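Local coordinates for protein pngf-ii (Elizabethkingia meningoseptica, PDB 4R4X) that probably removes N-linked glycans from glycoproteins and glycopeptides by hydrolysing the bond between the asparagine side chain and the sugar, as a peptide:N-glycosidase of the PNGase F type, at residues H310-I315 with W322-P327; I350-Y353 with G357-I360; F383-V388 with K404-D409; E441-L446 with A451-P456. All blocks are in the same frame, centred on the assembly; numbering follows the deposited sequence. Where two conformers were deposited one is given.

How the interactions relate
Followed from the N terminus, the four contacts come in series: each closes before the next opens, so none nests in or crosses another. Interaction 1 closes part of the loop between strands 297-303 and 326-331; interaction 2 spans the short turn from strand 343-350 to strand 358-367. Their centres lie about 15 Å apart, and both reach the four-stranded sheet containing 326-331 and 358-367. Interaction 3 bridges 15 intervening residues, laying the end of edge strand 378-384 against strand 406-412 of another sheet. Interaction 4 is a hairpin of that latter sheet, its centre about 14 Å from that of interaction 3, with nearest atoms about 6 Å apart.

Interaction 1: residues H310-I315 with W322-P327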
loop_
_atom_site.group_PDB
_atom_site.type_symbol
_atom_site.label_atom_id
_atom_site.label_comp_id
_atom_site.label_asym_id
_atom_site.label_seq_id
_atom_site.Cartn_x
_atom_site.Cartn_y
_atom_site.Cartn_z
ATOM N N HIS A 310 23.613 -6.344 -0.050
ATOM C CA HIS A 310 24.997 -6.339 0.435
ATOM C C HIS A 310 25.843 -7.487 -0.104
ATOM O O HIS A 310 26.992 -7.289 -0.513
ATOM C CB HIS A 310 25.046 -6.348 1.949
ATOM C CG HIS A 310 26.424 -6.156 2.504
ATOM N ND1 HIS A 310 26.993 -4.910 2.671
ATOM C CD2 HIS A 310 27.349 -7.053 2.920
ATOM C CE1 HIS A 310 28.213 -5.049 3.164
ATOM N NE2 HIS A 310 28.443 -6.339 3.339
ATOM N N PHE A 311 25.283 -8.687 -0.100
ATOM C CA PHE A 311 26.018 -9.839 -0.546
ATOM C C PHE A 311 25.892 -10.183 -2.047
ATOM O O PHE A 311 26.446 -11.181 -2.469
ATOM C CB PHE A 311 25.598 -11.043 0.311
ATOM C CG PHE A 311 26.064 -10.943 1.732
ATOM C CD1 PHE A 311 25.348 -10.233 2.665
ATOM C CD2 PHE A 311 27.252 -11.549 2.129
ATOM C CE1 PHE A 311 25.798 -10.120 3.979
ATOM C CE2 PHE A 311 27.714 -11.448 3.438
ATOM C CZ PHE A 311 26.976 -10.731 4.369
ATOM N N ASN A 312 25.187 -9.387 -2.843
ATOM C CA ASN A 312 24.891 -9.747 -4.242
ATOM C C ASN A 312 26.139 -9.961 -5.094
ATOM O O ASN A 312 26.225 -10.941 -5.829
ATOM C CB ASN A 312 24.031 -8.698 -4.931
ATOM C CG ASN A 312 22.598 -8.673 -4.416
ATOM O OD1 ASN A 312 22.284 -9.284 -3.415
ATOM N ND2 ASN A 312 21.749 -7.952 -5.099
ATOM N N GLU A 313 27.083 -9.033 -5.015
ATOM C CA GLU A 313 28.327 -9.150 -5.811
ATOM C C GLU A 313 29.304 -10.142 -5.185
ATOM O O GLU A 313 30.182 -10.656 -5.873
ATOM C CB GLU A 313 28.989 -7.780 -6.038
ATOM C CG GLU A 313 28.085 -6.764 -6.725
ATOM C CD GLU A 313 28.810 -5.521 -7.253
ATOM O OE1 GLU A 313 28.258 -4.879 -8.175
ATOM O OE2 GLU A 313 29.923 -5.184 -6.776
ATOM N N LYS A 314 29.144 -10.428 -3.898
ATOM C CA LYS A 314 30.047 -11.328 -3.171
ATOM C C LYS A 314 29.778 -12.799 -3.399
ATOM O O LYS A 314 30.660 -13.623 -3.212
ATOM C CB LYS A 314 29.924 -11.131 -1.656
ATOM C CG LYS A 314 30.074 -9.704 -1.174
ATOM C CD LYS A 314 30.745 -9.687 0.188
ATOM C CE LYS A 314 30.267 -8.534 1.039
ATOM N NZ LYS A 314 30.257 -7.253 0.282
ATOM N N ILE A 315 28.537 -13.130 -3.723
ATOM C CA ILE A 315 28.117 -14.503 -3.859
ATOM C C ILE A 315 27.674 -14.658 -5.297
ATOM O O ILE A 315 26.653 -14.115 -5.693
ATOM C CB ILE A 315 26.984 -14.829 -2.870
ATOM C CG1 ILE A 315 27.496 -14.641 -1.448
ATOM C CG2 ILE A 315 26.488 -16.260 -3.041
ATOM C CD1 ILE A 315 26.475 -14.945 -0.392
ATOM N N TRP A 322 20.589 -11.891 -8.522
ATOM C CA TRP A 322 19.929 -11.560 -7.266
ATOM C C TRP A 322 19.164 -10.275 -7.413
ATOM O O TRP A 322 19.560 -9.371 -8.160
ATOM C CB TRP A 322 20.949 -11.419 -6.116
ATOM C CG TRP A 322 21.912 -12.574 -5.998
ATOM C CD1 TRP A 322 23.261 -12.531 -6.205
ATOM C CD2 TRP A 322 21.606 -13.948 -5.655
ATOM N NE1 TRP A 322 23.810 -13.772 -5.994
ATOM C CE2 TRP A 322 22.819 -14.660 -5.672
ATOM C CE3 TRP A 322 20.435 -14.628 -5.312
ATOM C CZ2 TRP A 322 22.896 -16.017 -5.374
ATOM C CZ3 TRP A 322 20.511 -15.981 -5.024
ATOM C CH2 TRP A 322 21.731 -16.657 -5.049
ATOM N N HIS A 323 18.058 -10.192 -6.692
ATOM C CA HIS A 323 17.328 -8.942 -6.620
ATOM C C HIS A 323 18.053 -7.965 -5.713
ATOM O O HIS A 323 18.901 -8.358 -4.915
ATOM C CB HIS A 323 15.917 -9.172 -6.092
ATOM C CG HIS A 323 15.099 -10.049 -6.962
ATOM N ND1 HIS A 323 14.987 -9.845 -8.322
ATOM C CD2 HIS A 323 14.367 -11.149 -6.679
ATOM C CE1 HIS A 323 14.197 -10.778 -8.831
ATOM N NE2 HIS A 323 13.791 -11.564 -7.850
ATOM N N ASN A 324 17.705 -6.694 -5.847
ATOM C CA ASN A 324 18.400 -5.604 -5.131
ATOM C C ASN A 324 17.869 -5.268 -3.757
ATOM O O ASN A 324 18.621 -4.806 -2.880
ATOM C CB ASN A 324 18.410 -4.354 -6.023
ATOM C CG ASN A 324 19.278 -4.561 -7.262
ATOM O OD1 ASN A 324 20.297 -5.231 -7.190
ATOM N ND2 ASN A 324 18.873 -4.010 -8.387
ATOM N N ASN A 325 16.571 -5.463 -3.569
ATOM C CA ASN A 325 15.941 -5.216 -2.273
ATOM C C ASN A 325 14.599 -5.969 -2.201
ATOM O O ASN A 325 14.142 -6.528 -3.202
ATOM C CB ASN A 325 15.755 -3.710 -2.045
ATOM C CG ASN A 325 14.884 -3.070 -3.104
ATOM O OD1 ASN A 325 13.710 -3.370 -3.211
ATOM N ND2 ASN A 325 15.470 -2.192 -3.905
ATOM N N THR A 326 14.009 -5.998 -1.010
ATOM C CA THR A 326 12.812 -6.761 -0.759
ATOM C C THR A 326 11.681 -5.818 -0.450
ATOM O O THR A 326 11.815 -5.007 0.457
ATOM C CB THR A 326 12.912 -7.664 0.463
ATOM O OG1 THR A 326 14.243 -8.170 0.581
ATOM C CG2 THR A 326 11.889 -8.790 0.353
ATOM N N PRO A 327 10.575 -5.916 -1.206
ATOM C CA PRO A 327 9.387 -5.159 -0.893
ATOM C C PRO A 327 8.358 -6.014 -0.159
ATOM O O PRO A 327 8.207 -7.204 -0.467
ATOM C CB PRO A 327 8.859 -4.801 -2.259
ATOM C CG PRO A 327 9.210 -6.002 -3.103
ATOM C CD PRO A 327 10.430 -6.624 -2.488
#
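Asn-312 reaches across to the backbone carbonyl of His-323 while its own carbonyl borders the indole of Trp-322. Its CB starts 4.1 Å from Trp-322 CD1. One atom further out, CG lies 3.6 Å from Trp-322 CB; with CG anti to the carbonyl carbon (chi1 -71°), the amide crosses the start of the tryptophan side chain, its plane 42° from that of the indole. At the tip, ND2 donates to His-323 O at 2.9 Å, arriving from above the carbonyl plane, 50° out of it, and therefore not on a lone pair. OD1 turns back to accept from Gly-309 N, so both ends of the amide are used. The contact lies within a long surface loop that leads into strand 326-331, an edge strand of a four-stranded antiparallel sheet in the part of the chain matching the PNGase F N-terminal family. A second bond runs the other way: Trp-322 NE1 donates to Ile-315 O at 2.9 Å, with the acceptor in the ring plane. Asn-312 O also sits at this ring edge, 3.4 Å from Trp-322 CD1. Beyond NE1, Trp-322 CZ2 approaches Ile-315 CG2 at 4.3 Å, and Pro-469 of another loop touches both Asn-312 and Trp-322.

Interaction 2: residues I350-Y353 with G357-I360; sequences IGNY and GHQI
Ile-350 covers one face of the His-358 imidazole with its CG2 methyl, a CH-pi contact: CG2 is 4.0 Å from the ring centroid and 18° off the ring normal, displaced toward the NE2 and CD2 rim. The other branch of the same isoleucine ends in CD1, 3.9 Å from Ile-360 CG2 and equally near His-358 CB. CG1 stands beside the backbone N (chi1 -59°), which leaves CG2 anti to it; CG2 thus goes over the ring face, while CD1 reaches both the root of the histidine and Ile-360. Asn-352 approaches less closely, its ND2 4.2 Å from His-358 CD2 and obliquely placed against the ring, while its OD1 lies 3.9 Å from Gly-357 CA. That amide is positioned by its own segment and the turn after it: Asn-352 ND2 donates to Ile-350 O at 2.9 Å, and OD1 accepts from Asp-354 N. Further out, both ring nitrogens of His-358 are engaged, NE2 with Asp-243 and ND1 with Gln-238, which fixes the ring's rotation. Ile-196 of strand 186-196 touches both isoleucines. The contact joins the end of strand 343-350 to the start of strand 358-367, which belong to different sheets. As modelled, the buried imidazole is held at both nitrogens by polar bonds, with Ile-350 CG2 over one face.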
loop_
_atom_site.group_PDB
_atom_site.type_symbol
_atom_site.label_atom_id
_atom_site.label_comp_id
_atom_site.label_asym_id
_atom_site.label_seq_id
_atom_site.Cartn_x
_atom_site.Cartn_y
_atom_site.Cartn_z
ATOM N N ILE A 350 13.881 -5.165 13.338
ATOM C CA ILE A 350 14.545 -6.328 12.739
ATOM C C ILE A 350 15.574 -6.837 13.758
ATOM O O ILE A 350 16.577 -6.173 14.035
ATOM C CB ILE A 350 15.226 -6.006 11.392
ATOM C CG1 ILE A 350 14.202 -5.478 10.378
ATOM C CG2 ILE A 350 15.900 -7.274 10.858
ATOM C CD1 ILE A 350 14.800 -4.938 9.094
ATOM N N GLY A 351 15.307 -8.005 14.335
ATOM C CA GLY A 351 16.188 -8.579 15.319
ATOM C C GLY A 351 17.468 -9.033 14.647
ATOM O O GLY A 351 17.441 -9.964 13.857
ATOM N N ASN A 352 18.586 -8.392 14.976
ATOM C CA ASN A 352 19.868 -8.753 14.431
ATOM C C ASN A 352 20.991 -8.367 15.394
ATOM O O ASN A 352 20.778 -7.609 16.342
ATOM C CB ASN A 352 20.089 -8.063 13.075
ATOM C CG ASN A 352 20.371 -6.569 13.208
ATOM O OD1 ASN A 352 21.541 -6.134 13.230
ATOM N ND2 ASN A 352 19.319 -5.777 13.307
ATOM N N TYR A 353 22.196 -8.853 15.111
ATOM C CA TYR A 353 23.374 -8.584 15.966
ATOM C C TYR A 353 24.484 -7.988 15.115
ATOM O O TYR A 353 25.650 -8.050 15.487
ATOM C CB TYR A 353 23.866 -9.868 16.678
ATOM C CG TYR A 353 23.018 -10.268 17.879
ATOM C CD1 TYR A 353 23.136 -9.589 19.096
ATOM C CD2 TYR A 353 22.069 -11.305 17.790
ATOM C CE1 TYR A 353 22.356 -9.936 20.196
ATOM C CE2 TYR A 353 21.283 -11.660 18.886
ATOM C CZ TYR A 353 21.432 -10.979 20.088
ATOM O OH TYR A 353 20.662 -11.309 21.200
ATOM N N GLY A 357 23.937 -4.162 9.688
ATOM C CA GLY A 357 22.508 -4.405 9.836
ATOM C C GLY A 357 21.755 -4.331 8.525
ATOM O O GLY A 357 22.105 -5.016 7.557
ATOM N N HIS A 358 20.698 -3.522 8.529
ATOM C CA HIS A 358 19.727 -3.414 7.452
ATOM C C HIS A 358 19.385 -1.959 7.232
ATOM O O HIS A 358 19.610 -1.124 8.105
ATOM C CB HIS A 358 18.422 -4.146 7.805
ATOM C CG HIS A 358 18.623 -5.590 8.088
ATOM N ND1 HIS A 358 18.292 -6.570 7.184
ATOM C CD2 HIS A 358 19.177 -6.223 9.147
ATOM C CE1 HIS A 358 18.593 -7.752 7.692
ATOM N NE2 HIS A 358 19.146 -7.565 8.871
ATOM N N GLN A 359 18.838 -1.660 6.062
ATOM C CA GLN A 359 18.285 -0.352 5.748
ATOM C C GLN A 359 16.839 -0.569 5.287
ATOM O O GLN A 359 16.591 -1.448 4.453
ATOM C CB GLN A 359 19.087 0.256 4.611
ATOM C CG GLN A 359 18.866 1.710 4.408
ATOM C CD GLN A 359 19.906 2.220 3.442
ATOM O OE1 GLN A 359 21.076 2.317 3.790
ATOM N NE2 GLN A 359 19.504 2.457 2.215
ATOM N N ILE A 360 15.906 0.216 5.823
ATOM C CA ILE A 360 14.525 0.181 5.346
ATOM C C ILE A 360 13.936 1.558 5.020
ATOM O O ILE A 360 14.458 2.614 5.439
ATOM C CB ILE A 360 13.567 -0.506 6.357
ATOM C CG1 ILE A 360 13.278 0.427 7.529
ATOM C CG2 ILE A 360 14.146 -1.822 6.831
ATOM C CD1 ILE A 360 12.131 0.004 8.405
#

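Interaction 3: residues F383-V388 with K404-D409; sequences FNTTNV and KGVEVD
Val-406 meets both Phe-383 and Thr-385, and it is the first residue of 404-409 to touch the other segment, following the turn at Gly-405 with its positive phi. CG1, anti to the backbone N (chi1 167°), lies 4.0 Å from Phe-383 CB and 4.1 Å from Phe-383 CG, near the root of the ring and oblique to it. CG2 points to Thr-385, where the two methyls, Val-406 CG2 and Thr-385 CG2, are 3.7 Å apart. Glu-407 then turns away, as expected for alternation along a strand, and Val-408 comes back: in one of its two conformers CG2 sits 4.0 Å from Phe-383 CB, a contact that is therefore tentative. Phe-383 lies on edge strand 378-384 and Thr-385 just past its end, whereas 406-412 edges a different four-stranded sheet; side chains, without backbone bonds between the segments, join the edges of two sheets, consistent with a PNGase F-type beta sandwich. Val-513 of strand 507-514 also touches Phe-383. The threonine hydroxyl OG1 is bonded to Val-530 N and Trp-528 O of the neighbouring strand, leaving its methyl to the valine. All four touching residues are buried, and the cohesion across the segments is therefore that of dispersion and hydrocarbon burial.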
loop_
_atom_site.group_PDB
_atom_site.type_symbol
_atom_site.label_atom_id
_atom_site.label_comp_id
_atom_site.label_asym_id
_atom_site.label_seq_id
_atom_site.Cartn_x
_atom_site.Cartn_y
_atom_site.Cartn_z
ATOM N N PHE A 383 -3.323 -10.277 22.744
ATOM C CA PHE A 383 -2.021 -10.821 23.083
ATOM C C PHE A 383 -1.018 -10.572 21.977
ATOM O O PHE A 383 -1.376 -10.334 20.817
ATOM C CB PHE A 383 -2.077 -12.321 23.406
ATOM C CG PHE A 383 -2.617 -13.178 22.299
ATOM C CD1 PHE A 383 -1.781 -13.725 21.356
ATOM C CD2 PHE A 383 -3.966 -13.509 22.263
ATOM C CE1 PHE A 383 -2.284 -14.514 20.335
ATOM C CE2 PHE A 383 -4.481 -14.320 21.262
ATOM C CZ PHE A 383 -3.635 -14.814 20.293
ATOM N N ASN A 384 0.247 -10.626 22.365
ATOM C CA ASN A 384 1.363 -10.573 21.428
ATOM C C ASN A 384 2.588 -11.147 22.111
ATOM O O ASN A 384 3.126 -10.530 23.039
ATOM C CB ASN A 384 1.630 -9.143 20.994
ATOM C CG ASN A 384 2.517 -9.070 19.762
ATOM O OD1 ASN A 384 3.320 -9.968 19.484
ATOM N ND2 ASN A 384 2.349 -8.003 18.996
ATOM N N THR A 385 3.000 -12.337 21.681
ATOM C CA THR A 385 4.160 -12.984 22.250
ATOM C C THR A 385 5.454 -12.618 21.557
ATOM O O THR A 385 6.508 -12.950 22.058
ATOM C CB THR A 385 4.051 -14.522 22.251
ATOM O OG1 THR A 385 4.159 -15.032 20.911
ATOM C CG2 THR A 385 2.716 -14.970 22.894
ATOM N N THR A 386 5.378 -11.946 20.417
ATOM C CA THR A 386 6.572 -11.616 19.649
ATOM C C THR A 386 7.502 -10.677 20.432
ATOM O O THR A 386 7.112 -9.552 20.780
ATOM C CB THR A 386 6.202 -10.967 18.306
ATOM O OG1 THR A 386 5.303 -11.817 17.571
ATOM C CG2 THR A 386 7.464 -10.702 17.460
ATOM N N ASN A 387 8.738 -11.102 20.670
ATOM C CA ASN A 387 9.623 -10.284 21.502
ATOM C C ASN A 387 10.462 -9.298 20.679
ATOM O O ASN A 387 11.669 -9.489 20.388
ATOM C CB ASN A 387 10.427 -11.122 22.492
ATOM C CG ASN A 387 11.350 -12.112 21.823
ATOM O OD1 ASN A 387 11.029 -12.675 20.768
ATOM N ND2 ASN A 387 12.510 -12.327 22.434
ATOM N N VAL A 388 9.774 -8.230 20.298
ATOM C CA VAL A 388 10.377 -7.113 19.606
ATOM C C VAL A 388 11.481 -6.539 20.470
ATOM O O VAL A 388 12.462 -6.016 19.934
ATOM C CB VAL A 388 9.310 -6.070 19.237
ATOM C CG1 VAL A 388 9.864 -4.653 19.130
ATOM C CG2 VAL A 388 8.619 -6.489 17.934
ATOM N N LYS A 404 -1.373 -24.649 29.363
ATOM C CA LYS A 404 -2.095 -23.380 29.522
ATOM C C LYS A 404 -1.793 -22.395 28.374
ATOM O O LYS A 404 -2.618 -21.550 28.046
ATOM C CB LYS A 404 -1.765 -22.706 30.857
ATOM C CG LYS A 404 -2.463 -21.361 31.031
ATOM C CD LYS A 404 -2.453 -20.841 32.471
ATOM C CE LYS A 404 -2.433 -19.312 32.509
ATOM N NZ LYS A 404 -2.507 -18.800 33.912
ATOM N N GLY A 405 -0.615 -22.508 27.773
ATOM C CA GLY A 405 -0.252 -21.659 26.638
ATOM C C GLY A 405 -0.393 -20.195 27.002
ATOM O O GLY A 405 0.092 -19.759 28.064
ATOM N N VAL A 406 -1.069 -19.450 26.132
ATOM C CA VAL A 406 -1.359 -18.040 26.363
ATOM C C VAL A 406 -2.865 -17.922 26.612
ATOM O O VAL A 406 -3.660 -18.313 25.791
ATOM C CB VAL A 406 -0.992 -17.155 25.145
ATOM C CG1 VAL A 406 -1.609 -15.779 25.308
ATOM C CG2 VAL A 406 0.514 -17.041 25.006
ATOM N N GLU A 407 -3.239 -17.360 27.742
ATOM C CA GLU A 407 -4.641 -17.265 28.128
ATOM C C GLU A 407 -4.868 -15.846 28.564
ATOM O O GLU A 407 -4.104 -15.325 29.390
ATOM C CB GLU A 407 -4.937 -18.252 29.262
ATOM C CG GLU A 407 -6.353 -18.178 29.802
ATOM C CD GLU A 407 -6.707 -19.411 30.626
ATOM O OE1 GLU A 407 -7.819 -19.952 30.427
ATOM O OE2 GLU A 407 -5.847 -19.860 31.413
ATOM N N VAL A 408 -5.880 -15.208 27.981
ATOM C CA VAL A 408 -6.197 -13.808 28.238
ATOM C C VAL A 408 -7.698 -13.660 28.542
ATOM O O VAL A 408 -8.523 -14.271 27.860
ATOM C CB VAL A 408 -5.841 -12.954 26.998
ATOM C CG1 VAL A 408 -5.874 -11.468 27.309
ATOM C CG2 VAL A 408 -4.474 -13.348 26.455
ATOM N N ASP A 409 -8.027 -12.834 29.529
ATOM C CA ASP A 409 -9.390 -12.492 29.916
ATOM C C ASP A 409 -9.552 -11.018 29.518
ATOM O O ASP A 409 -8.625 -10.241 29.701
ATOM C CB ASP A 409 -9.535 -12.671 31.454
ATOM C CG ASP A 409 -10.958 -12.470 31.967
ATOM O OD1 ASP A 409 -11.920 -12.782 31.237
ATOM O OD2 ASP A 409 -11.129 -12.034 33.144
#

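Interaction 4: residues E441-L446 with A451-P456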
loop_
_atom_site.group_PDB
_atom_site.type_symbol
_atom_site.label_atom_id
_atom_site.label_comp_id
_atom_site.label_asym_id
_atom_site.label_seq_id
_atom_site.Cartn_x
_atom_site.Cartn_y
_atom_site.Cartn_z
ATOM N N GLU A 441 0.206 -28.082 15.214
ATOM C CA GLU A 441 -1.141 -27.561 15.286
ATOM C C GLU A 441 -1.310 -26.452 16.322
ATOM O O GLU A 441 -0.978 -26.652 17.476
ATOM C CB GLU A 441 -2.086 -28.709 15.587
ATOM C CG GLU A 441 -3.551 -28.338 15.627
ATOM C CD GLU A 441 -4.432 -29.588 15.683
ATOM O OE1 GLU A 441 -4.660 -30.121 16.789
ATOM O OE2 GLU A 441 -4.895 -30.034 14.615
ATOM N N ASN A 442 -1.806 -25.281 15.885
ATOM C CA ASN A 442 -2.181 -24.176 16.774
ATOM C C ASN A 442 -3.676 -24.322 17.067
ATOM O O ASN A 442 -4.487 -24.388 16.131
ATOM C CB ASN A 442 -1.979 -22.778 16.120
ATOM C CG ASN A 442 -0.515 -22.355 15.968
ATOM O OD1 ASN A 442 -0.196 -21.157 16.041
ATOM N ND2 ASN A 442 0.365 -23.302 15.716
ATOM N N SER A 443 -4.047 -24.321 18.339
ATOM C CA SER A 443 -5.446 -24.444 18.764
ATOM C C SER A 443 -5.889 -23.168 19.488
ATOM O O SER A 443 -5.250 -22.724 20.419
ATOM C CB SER A 443 -5.608 -25.642 19.690
ATOM O OG SER A 443 -5.360 -26.855 18.990
ATOM N N ILE A 444 -6.990 -22.588 19.038
ATOM C CA ILE A 444 -7.539 -21.361 19.610
ATOM C C ILE A 444 -8.867 -21.692 20.322
ATOM O O ILE A 444 -9.779 -22.283 19.729
ATOM C CB ILE A 444 -7.777 -20.299 18.520
ATOM C CG1 ILE A 444 -6.445 -19.780 17.928
ATOM C CG2 ILE A 444 -8.527 -19.097 19.082
ATOM C CD1 ILE A 444 -5.717 -20.791 17.088
ATOM N N TYR A 445 -8.959 -21.292 21.585
ATOM C CA TYR A 445 -10.147 -21.497 22.400
ATOM C C TYR A 445 -10.822 -20.161 22.719
ATOM O O TYR A 445 -10.144 -19.140 22.938
ATOM C CB TYR A 445 -9.741 -22.174 23.707
ATOM C CG TYR A 445 -9.139 -23.548 23.557
ATOM C CD1 TYR A 445 -7.851 -23.718 23.077
ATOM C CD2 TYR A 445 -9.851 -24.687 23.937
ATOM C CE1 TYR A 445 -7.300 -24.978 22.953
ATOM C CE2 TYR A 445 -9.290 -25.945 23.837
ATOM C CZ TYR A 445 -8.015 -26.076 23.329
ATOM O OH TYR A 445 -7.457 -27.324 23.197
ATOM N N LEU A 446 -12.151 -20.167 22.740
ATOM C CA LEU A 446 -12.961 -19.023 23.148
ATOM C C LEU A 446 -13.826 -19.495 24.334
ATOM O O LEU A 446 -14.565 -20.448 24.201
ATOM C CB LEU A 446 -13.879 -18.587 22.008
ATOM C CG LEU A 446 -14.924 -17.524 22.354
ATOM C CD1 LEU A 446 -14.258 -16.216 22.720
ATOM C CD2 LEU A 446 -15.917 -17.364 21.215
ATOM N N ALA A 451 -12.319 -23.275 19.348
ATOM C CA ALA A 451 -12.976 -22.563 18.279
ATOM C C ALA A 451 -12.357 -22.863 16.887
ATOM O O ALA A 451 -13.080 -22.874 15.890
ATOM C CB ALA A 451 -12.969 -21.072 18.571
ATOM N N HIS A 452 -11.048 -23.121 16.836
ATOM C CA HIS A 452 -10.339 -23.291 15.581
ATOM C C HIS A 452 -8.978 -23.953 15.832
ATOM O O HIS A 452 -8.221 -23.540 16.738
ATOM C CB HIS A 452 -10.137 -21.911 14.942
ATOM C CG HIS A 452 -9.565 -21.954 13.578
ATOM N ND1 HIS A 452 -10.288 -22.366 12.483
ATOM C CD2 HIS A 452 -8.329 -21.638 13.115
ATOM C CE1 HIS A 452 -9.517 -22.316 11.406
ATOM N NE2 HIS A 452 -8.328 -21.875 11.763
ATOM N N ALA A 453 -8.663 -24.961 15.030
ATOM C CA ALA A 453 -7.359 -25.625 15.094
ATOM C C ALA A 453 -6.809 -25.687 13.669
ATOM O O ALA A 453 -7.540 -25.987 12.723
ATOM C CB ALA A 453 -7.515 -27.015 15.673
ATOM N N PHE A 454 -5.549 -25.333 13.502
ATOM C CA PHE A 454 -4.928 -25.420 12.174
ATOM C C PHE A 454 -3.429 -25.529 12.304
ATOM O O PHE A 454 -2.826 -25.102 13.311
ATOM C CB PHE A 454 -5.316 -24.226 11.289
ATOM C CG PHE A 454 -4.553 -22.940 11.594
ATOM C CD1 PHE A 454 -4.802 -22.224 12.753
ATOM C CD2 PHE A 454 -3.606 -22.438 10.686
ATOM C CE1 PHE A 454 -4.120 -21.040 13.025
ATOM C CE2 PHE A 454 -2.925 -21.238 10.938
ATOM C CZ PHE A 454 -3.188 -20.541 12.101
ATOM N N THR A 455 -2.825 -26.109 11.281
ATOM C CA THR A 455 -1.392 -26.279 11.236
ATOM C C THR A 455 -0.770 -25.259 10.271
ATOM O O THR A 455 -0.956 -25.373 9.047
ATOM C CB THR A 455 -1.072 -27.707 10.795
ATOM O OG1 THR A 455 -1.667 -28.619 11.741
ATOM C CG2 THR A 455 0.428 -27.924 10.756
ATOM N N PRO A 456 -0.057 -24.255 10.817
ATOM C CA PRO A 456 0.493 -23.207 9.962
ATOM C C PRO A 456 1.733 -23.743 9.238
ATOM O O PRO A 456 2.637 -24.288 9.877
ATOM C CB PRO A 456 0.867 -22.101 10.945
ATOM C CG PRO A 456 0.349 -22.493 12.288
ATOM C CD PRO A 456 0.200 -23.980 12.243
HETATM O O HOH W 1 -4.039 -28.491 12.486
#
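Asn-442 lays its amide against the ring of Pro-456, with ND2 3.5 Å from both Pro-456 CG and CD, while its CB nears Phe-454 CE1 at 4.1 Å. Its OD1 accepts from outside the hairpin, from the hydroxyls of Tyr-423 and Thr-425, so the polar end is fixed where the proline covers its flank. Asn-442 and Phe-454 form an antiparallel hydrogen-bonded pair, with Asn-442 N donating to Phe-454 O at 2.8 Å and Phe-454 N to Asn-442 O at 3.0 Å. Ser-443 and Ala-453 follow as a non-hydrogen-bonded pair, and then Ile-444 with His-452, where Ile-444 N meets His-452 O nearly head-on. At this end the hairpin carries a classic beta bulge: Ile-444 O accepts from Ala-451 N at 2.8 Å and from His-452 N at 3.3 Å, so two successive residues face one. Ile-444 CD1 stands at the edge of the Phe-454 ring. Near the open end, one water donates to Glu-441 OE2 at 2.8 Å. The axes of 442-446 and 451-454 approach to 4.7 Å at an angle of 177°. Strand 507-514 lies beside 442-446, while 449-454 is an edge of the sheet; Ile-444 and Phe-454 point onto strands 416-428 and 493-504 of the facing sheet.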